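Local coordinates for 2S Albumin protein (Dolichos, PDB 6IX1) that is a seed albumin with a hemopexin-type fold whose precise role is not settled, probably serving as a storage protein and perhaps binding small ligands, at residues N5-F19 against I62-Y74. Sequence-based numbering, arbitrary orientation.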
loop_
_atom_site.group_PDB
_atom_site.type_symbol
_atom_site.label_atom_id
_atom_site.label_comp_id
_atom_site.label_asym_id
_atom_site.label_seq_id
_atom_site.Cartn_x
_atom_site.Cartn_y
_atom_site.Cartn_z
ATOM N N ASN A 5 4.977 6.645 -2.172
ATOM C CA ASN A 5 3.593 6.968 -2.450
ATOM C C ASN A 5 2.686 5.758 -2.401
ATOM O O ASN A 5 1.487 5.977 -2.168
ATOM C CB ASN A 5 3.420 7.634 -3.819
ATOM C CG ASN A 5 4.254 8.852 -3.946
ATOM O OD1 ASN A 5 5.272 8.911 -4.633
ATOM N ND2 ASN A 5 3.734 9.921 -3.379
ATOM N N ALA A 6 3.151 4.555 -2.567
ATOM C CA ALA A 6 2.337 3.365 -2.440
ATOM C C ALA A 6 3.204 2.145 -2.245
ATOM O O ALA A 6 4.384 2.174 -2.690
ATOM C CB ALA A 6 1.435 3.216 -3.662
ATOM N N ALA A 7 2.652 1.077 -1.743
ATOM C CA ALA A 7 3.377 -0.194 -1.670
ATOM C C ALA A 7 2.416 -1.356 -1.740
ATOM O O ALA A 7 1.208 -1.220 -1.376
ATOM C CB ALA A 7 4.145 -0.211 -0.365
ATOM N N PHE A 8 2.898 -2.529 -2.108
ATOM C CA PHE A 8 2.129 -3.758 -1.888
ATOM C C PHE A 8 3.070 -4.943 -1.765
ATOM O O PHE A 8 4.219 -4.918 -2.249
ATOM C CB PHE A 8 1.044 -3.954 -2.961
ATOM C CG PHE A 8 1.481 -4.287 -4.363
ATOM C CD1 PHE A 8 1.895 -5.578 -4.697
ATOM C CD2 PHE A 8 1.465 -3.291 -5.307
ATOM C CE1 PHE A 8 2.263 -5.852 -6.001
ATOM C CE2 PHE A 8 1.799 -3.609 -6.628
ATOM C CZ PHE A 8 2.237 -4.876 -6.955
ATOM N N ARG A 9 2.575 -5.949 -1.081
ATOM C CA ARG A 9 3.290 -7.186 -0.787
ATOM C C ARG A 9 3.167 -8.149 -1.960
ATOM O O ARG A 9 2.060 -8.460 -2.429
ATOM C CB ARG A 9 2.652 -7.810 0.477
ATOM C CG ARG A 9 3.283 -9.114 0.879
ATOM C CD ARG A 9 2.640 -9.813 2.030
ATOM N NE ARG A 9 1.258 -10.139 1.776
ATOM C CZ ARG A 9 0.445 -10.650 2.721
ATOM N NH1 ARG A 9 0.833 -10.768 3.954
ATOM N NH2 ARG A 9 -0.830 -10.890 2.382
ATOM N N SER A 10 4.313 -8.632 -2.462
ATOM C CA SER A 10 4.293 -9.561 -3.581
ATOM C C SER A 10 3.864 -10.946 -3.091
ATOM O O SER A 10 4.104 -11.353 -1.967
ATOM C CB SER A 10 5.667 -9.679 -4.191
ATOM O OG SER A 10 5.621 -10.569 -5.266
ATOM N N SER A 11 3.324 -11.727 -4.044
ATOM C CA SER A 11 3.246 -13.191 -3.880
ATOM C C SER A 11 4.618 -13.872 -3.681
ATOM O O SER A 11 4.675 -14.906 -3.040
ATOM C CB SER A 11 2.526 -13.791 -5.062
ATOM O OG SER A 11 3.295 -13.521 -6.224
ATOM N N ARG A 12 5.681 -13.223 -4.109
ATOM C CA ARG A 12 7.039 -13.780 -3.916
ATOM C C ARG A 12 7.516 -13.488 -2.532
ATOM O O ARG A 12 7.433 -12.278 -2.096
ATOM C CB ARG A 12 7.949 -13.172 -4.976
ATOM C CG ARG A 12 7.631 -13.648 -6.398
ATOM C CD ARG A 12 7.909 -15.098 -6.619
ATOM N NE ARG A 12 7.514 -15.596 -7.854
ATOM C CZ ARG A 12 8.289 -15.674 -8.941
ATOM N NH1 ARG A 12 9.472 -15.103 -8.943
ATOM N NH2 ARG A 12 7.842 -16.294 -10.016
ATOM N N ALA A 13 8.021 -14.461 -1.818
ATOM C CA ALA A 13 8.344 -14.308 -0.406
ATOM C C ALA A 13 9.303 -13.147 -0.203
ATOM O O ALA A 13 10.342 -13.013 -0.862
ATOM C CB ALA A 13 8.881 -15.584 0.175
ATOM N N TYR A 14 8.956 -12.303 0.755
ATOM C CA TYR A 14 9.812 -11.182 1.170
ATOM C C TYR A 14 10.194 -10.242 0.039
ATOM O O TYR A 14 11.210 -9.569 0.130
ATOM C CB TYR A 14 10.994 -11.621 2.054
ATOM C CG TYR A 14 10.482 -12.130 3.373
ATOM C CD1 TYR A 14 10.204 -11.234 4.384
ATOM C CD2 TYR A 14 10.194 -13.462 3.647
ATOM C CE1 TYR A 14 9.591 -11.650 5.561
ATOM C CE2 TYR A 14 9.566 -13.886 4.810
ATOM C CZ TYR A 14 9.297 -12.972 5.800
ATOM O OH TYR A 14 8.729 -13.339 6.999
ATOM N N GLU A 15 9.272 -10.087 -0.902
ATOM C CA GLU A 15 9.381 -9.030 -1.913
ATOM C C GLU A 15 8.247 -7.997 -1.719
ATOM O O GLU A 15 7.083 -8.380 -1.493
ATOM C CB GLU A 15 9.364 -9.599 -3.336
ATOM C CG GLU A 15 10.525 -10.501 -3.570
ATOM C CD GLU A 15 10.689 -11.023 -4.993
ATOM O OE1 GLU A 15 10.276 -10.333 -5.932
ATOM O OE2 GLU A 15 11.372 -12.078 -5.112
ATOM N N VAL A 16 8.621 -6.738 -1.910
ATOM C CA VAL A 16 7.693 -5.604 -1.805
ATOM C C VAL A 16 7.935 -4.699 -3.028
ATOM O O VAL A 16 9.064 -4.555 -3.523
ATOM C CB VAL A 16 7.832 -4.822 -0.478
ATOM C CG1 VAL A 16 9.254 -4.234 -0.276
ATOM C CG2 VAL A 16 6.809 -3.692 -0.394
ATOM N N TYR A 17 6.834 -4.161 -3.540
ATOM C CA TYR A 17 6.881 -3.122 -4.562
ATOM C C TYR A 17 6.623 -1.760 -3.924
ATOM O O TYR A 17 5.643 -1.615 -3.187
ATOM C CB TYR A 17 5.819 -3.385 -5.633
ATOM C CG TYR A 17 6.046 -4.603 -6.494
ATOM C CD1 TYR A 17 5.592 -5.816 -6.067
ATOM C CD2 TYR A 17 6.751 -4.572 -7.694
ATOM C CE1 TYR A 17 5.781 -6.979 -6.783
ATOM C CE2 TYR A 17 6.924 -5.733 -8.440
ATOM C CZ TYR A 17 6.473 -6.962 -7.960
ATOM O OH TYR A 17 6.647 -8.152 -8.620
ATOM N N PHE A 18 7.494 -0.814 -4.178
ATOM C CA PHE A 18 7.365 0.569 -3.728
ATOM C C PHE A 18 7.229 1.479 -4.928
ATOM O O PHE A 18 8.081 1.413 -5.811
ATOM C CB PHE A 18 8.556 1.063 -2.914
ATOM C CG PHE A 18 8.795 0.400 -1.587
ATOM C CD1 PHE A 18 7.814 0.289 -0.679
ATOM C CD2 PHE A 18 10.037 -0.052 -1.209
ATOM C CE1 PHE A 18 8.029 -0.261 0.560
ATOM C CE2 PHE A 18 10.284 -0.542 0.043
ATOM C CZ PHE A 18 9.262 -0.661 0.940
ATOM N N PHE A 19 6.190 2.320 -4.897
ATOM C CA PHE A 19 5.955 3.317 -5.965
ATOM C C PHE A 19 6.287 4.716 -5.473
ATOM O O PHE A 19 5.929 5.100 -4.340
ATOM C CB PHE A 19 4.481 3.244 -6.429
ATOM C CG PHE A 19 4.197 1.877 -6.979
ATOM C CD1 PHE A 19 4.474 1.566 -8.284
ATOM C CD2 PHE A 19 3.731 0.902 -6.158
ATOM C CE1 PHE A 19 4.308 0.271 -8.753
ATOM C CE2 PHE A 19 3.558 -0.389 -6.638
ATOM C CZ PHE A 19 3.851 -0.688 -7.928
ATOM N N ILE A 62 1.189 5.607 -9.508
ATOM C CA ILE A 62 0.337 4.878 -8.559
ATOM C C ILE A 62 0.458 5.535 -7.178
ATOM O O ILE A 62 1.548 5.659 -6.650
ATOM C CB ILE A 62 0.733 3.399 -8.543
ATOM C CG1 ILE A 62 0.440 2.744 -9.877
ATOM C CG2 ILE A 62 0.090 2.663 -7.385
ATOM C CD1 ILE A 62 1.017 1.353 -10.054
ATOM N N ASP A 63 -0.711 5.977 -6.670
ATOM C CA ASP A 63 -0.756 6.716 -5.389
ATOM C C ASP A 63 -1.393 5.916 -4.266
ATOM O O ASP A 63 -1.483 6.407 -3.127
ATOM C CB ASP A 63 -1.385 8.106 -5.486
ATOM C CG ASP A 63 -2.826 8.107 -5.941
ATOM O OD1 ASP A 63 -3.458 7.034 -5.800
ATOM O OD2 ASP A 63 -3.324 9.212 -6.198
ATOM N N CYS A 64 -1.766 4.673 -4.530
ATOM C CA CYS A 64 -2.263 3.716 -3.533
ATOM C C CYS A 64 -2.308 2.344 -4.192
ATOM O O CYS A 64 -2.466 2.269 -5.406
ATOM C CB CYS A 64 -3.636 4.154 -2.993
ATOM S SG CYS A 64 -4.263 3.133 -1.629
ATOM N N SER A 65 -2.111 1.329 -3.390
ATOM C CA SER A 65 -2.156 -0.046 -3.912
ATOM C C SER A 65 -2.384 -1.013 -2.790
ATOM O O SER A 65 -2.027 -0.672 -1.684
ATOM C CB SER A 65 -0.888 -0.418 -4.620
ATOM O OG SER A 65 0.292 -0.182 -3.845
ATOM N N PHE A 66 -2.886 -2.206 -3.123
ATOM C CA PHE A 66 -2.882 -3.328 -2.189
ATOM C C PHE A 66 -2.918 -4.640 -2.941
ATOM O O PHE A 66 -3.637 -4.777 -3.894
ATOM C CB PHE A 66 -4.000 -3.233 -1.150
ATOM C CG PHE A 66 -5.398 -3.094 -1.673
ATOM C CD1 PHE A 66 -6.130 -4.255 -1.958
ATOM C CD2 PHE A 66 -5.995 -1.872 -1.887
ATOM C CE1 PHE A 66 -7.444 -4.177 -2.386
ATOM C CE2 PHE A 66 -7.317 -1.799 -2.362
ATOM C CZ PHE A 66 -8.053 -2.931 -2.536
ATOM N N ASP A 67 -2.220 -5.575 -2.351
ATOM C CA ASP A 67 -2.282 -6.963 -2.845
ATOM C C ASP A 67 -3.600 -7.613 -2.362
ATOM O O ASP A 67 -4.091 -7.293 -1.260
ATOM C CB ASP A 67 -1.084 -7.778 -2.375
ATOM C CG ASP A 67 -0.754 -7.580 -0.888
ATOM O OD1 ASP A 67 -0.370 -6.388 -0.502
ATOM O OD2 ASP A 67 -0.909 -8.529 -0.077
ATOM N N THR A 68 -4.098 -8.599 -3.149
ATOM C CA THR A 68 -5.310 -9.313 -2.735
ATOM C C THR A 68 -4.977 -10.781 -2.495
ATOM O O THR A 68 -4.838 -11.187 -1.324
ATOM C CB THR A 68 -6.419 -9.108 -3.793
ATOM O OG1 THR A 68 -5.893 -9.477 -5.052
ATOM C CG2 THR A 68 -6.883 -7.686 -3.827
ATOM N N GLU A 69 -4.814 -11.499 -3.598
ATOM C CA GLU A 69 -4.455 -12.923 -3.549
ATOM C C GLU A 69 -3.560 -13.217 -4.763
ATOM O O GLU A 69 -3.544 -12.484 -5.723
ATOM C CB GLU A 69 -5.741 -13.789 -3.510
ATOM C CG GLU A 69 -6.619 -13.596 -4.746
ATOM C CD GLU A 69 -7.928 -14.344 -4.648
ATOM O OE1 GLU A 69 -8.628 -14.155 -3.653
ATOM O OE2 GLU A 69 -8.191 -15.181 -5.522
ATOM N N ALA A 70 -2.981 -14.415 -4.761
ATOM C CA ALA A 70 -2.194 -14.832 -5.926
ATOM C C ALA A 70 -1.221 -13.705 -6.302
ATOM O O ALA A 70 -0.655 -13.080 -5.387
ATOM C CB ALA A 70 -3.081 -15.346 -7.025
ATOM N N SER A 71 -1.096 -13.368 -7.579
ATOM C CA SER A 71 -0.266 -12.235 -7.998
ATOM C C SER A 71 -1.174 -11.110 -8.527
ATOM O O SER A 71 -0.894 -10.468 -9.515
ATOM C CB SER A 71 0.753 -12.694 -8.993
ATOM O OG SER A 71 1.647 -13.629 -8.407
ATOM N N GLU A 72 -2.213 -10.825 -7.758
ATOM C CA GLU A 72 -3.196 -9.754 -8.045
ATOM C C GLU A 72 -3.066 -8.590 -7.050
ATOM O O GLU A 72 -2.744 -8.805 -5.910
ATOM C CB GLU A 72 -4.604 -10.336 -8.047
ATOM C CG GLU A 72 -4.766 -11.385 -9.156
ATOM C CD GLU A 72 -6.063 -12.164 -9.175
ATOM O OE1 GLU A 72 -6.771 -12.056 -8.232
ATOM O OE2 GLU A 72 -6.199 -12.955 -10.122
ATOM N N ALA A 73 -3.377 -7.405 -7.560
ATOM C CA ALA A 73 -3.379 -6.205 -6.731
ATOM C C ALA A 73 -4.329 -5.176 -7.341
ATOM O O ALA A 73 -4.454 -5.154 -8.537
ATOM C CB ALA A 73 -2.003 -5.650 -6.625
ATOM N N TYR A 74 -4.891 -4.333 -6.453
ATOM C CA TYR A 74 -5.493 -3.068 -6.921
ATOM C C TYR A 74 -4.495 -1.944 -6.903
ATOM O O TYR A 74 -3.681 -1.873 -5.938
ATOM C CB TYR A 74 -6.728 -2.674 -6.100
ATOM C CG TYR A 74 -7.945 -3.460 -6.422
ATOM C CD1 TYR A 74 -8.757 -3.082 -7.484
ATOM C CD2 TYR A 74 -8.305 -4.605 -5.764
ATOM C CE1 TYR A 74 -9.887 -3.790 -7.863
ATOM C CE2 TYR A 74 -9.436 -5.308 -6.101
ATOM C CZ TYR A 74 -10.232 -4.901 -7.158
ATOM O OH TYR A 74 -11.350 -5.614 -7.464
HETATM O O HOH W 1 -1.923 -10.820 -0.376
HETATM O O HOH W 2 0.860 -10.927 -1.484
#
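Arg9 and Asp67 meet where the innermost strands of two neighbouring blades, 6-9 and 64-67, run side by side at the core of a four-bladed beta-propeller of the hemopexin type. The strands are nearly parallel, 4° apart, yet side chains rather than a backbone ladder join them. Asp67 grips Arg9 twice: OD1 accepts the backbone N of Arg9 at 3.0 Å, the N-H arriving from above the carboxylate plane. OD2 forms a salt bridge with NE of Arg9 (3.3 Å), its hydrogen bonds to NE and NH2 both weak, with guanidinium and carboxylate planes turned 57° apart. The bend in the Arg9 chain at chi3, 60°, turns the guanidinium back alongside Asp67 OD2, while NH1 reaches on to Ser177 O. Water 1 accepts from NH2 and also lies close to OD2, and Arg123 of the next blade touches both side chains. An alanine in place of Asp67 would probably leave the Arg9 backbone N without its acceptor and the guanidinium without this countercharge. Two residues earlier on each strand, Ser65 OG gives a weak bond to Ala7 O and lies at the edge of the Phe8 ring. At the exposed end, the hydroxyls of Ser11 and Ser71 are hydrogen-bonded, OG to OG, at 2.7 Å. The apolar part of the contact rests on the two phenylalanines. The Phe8 ring is sandwiched between CB of Tyr17 on one face and CB of Ala73 on the other, the latter a CH-pi contact almost on the ring normal. Ile62 drops CD1 over a face of Phe19, offset toward the rim, and rests CG2 on Ala6 CB.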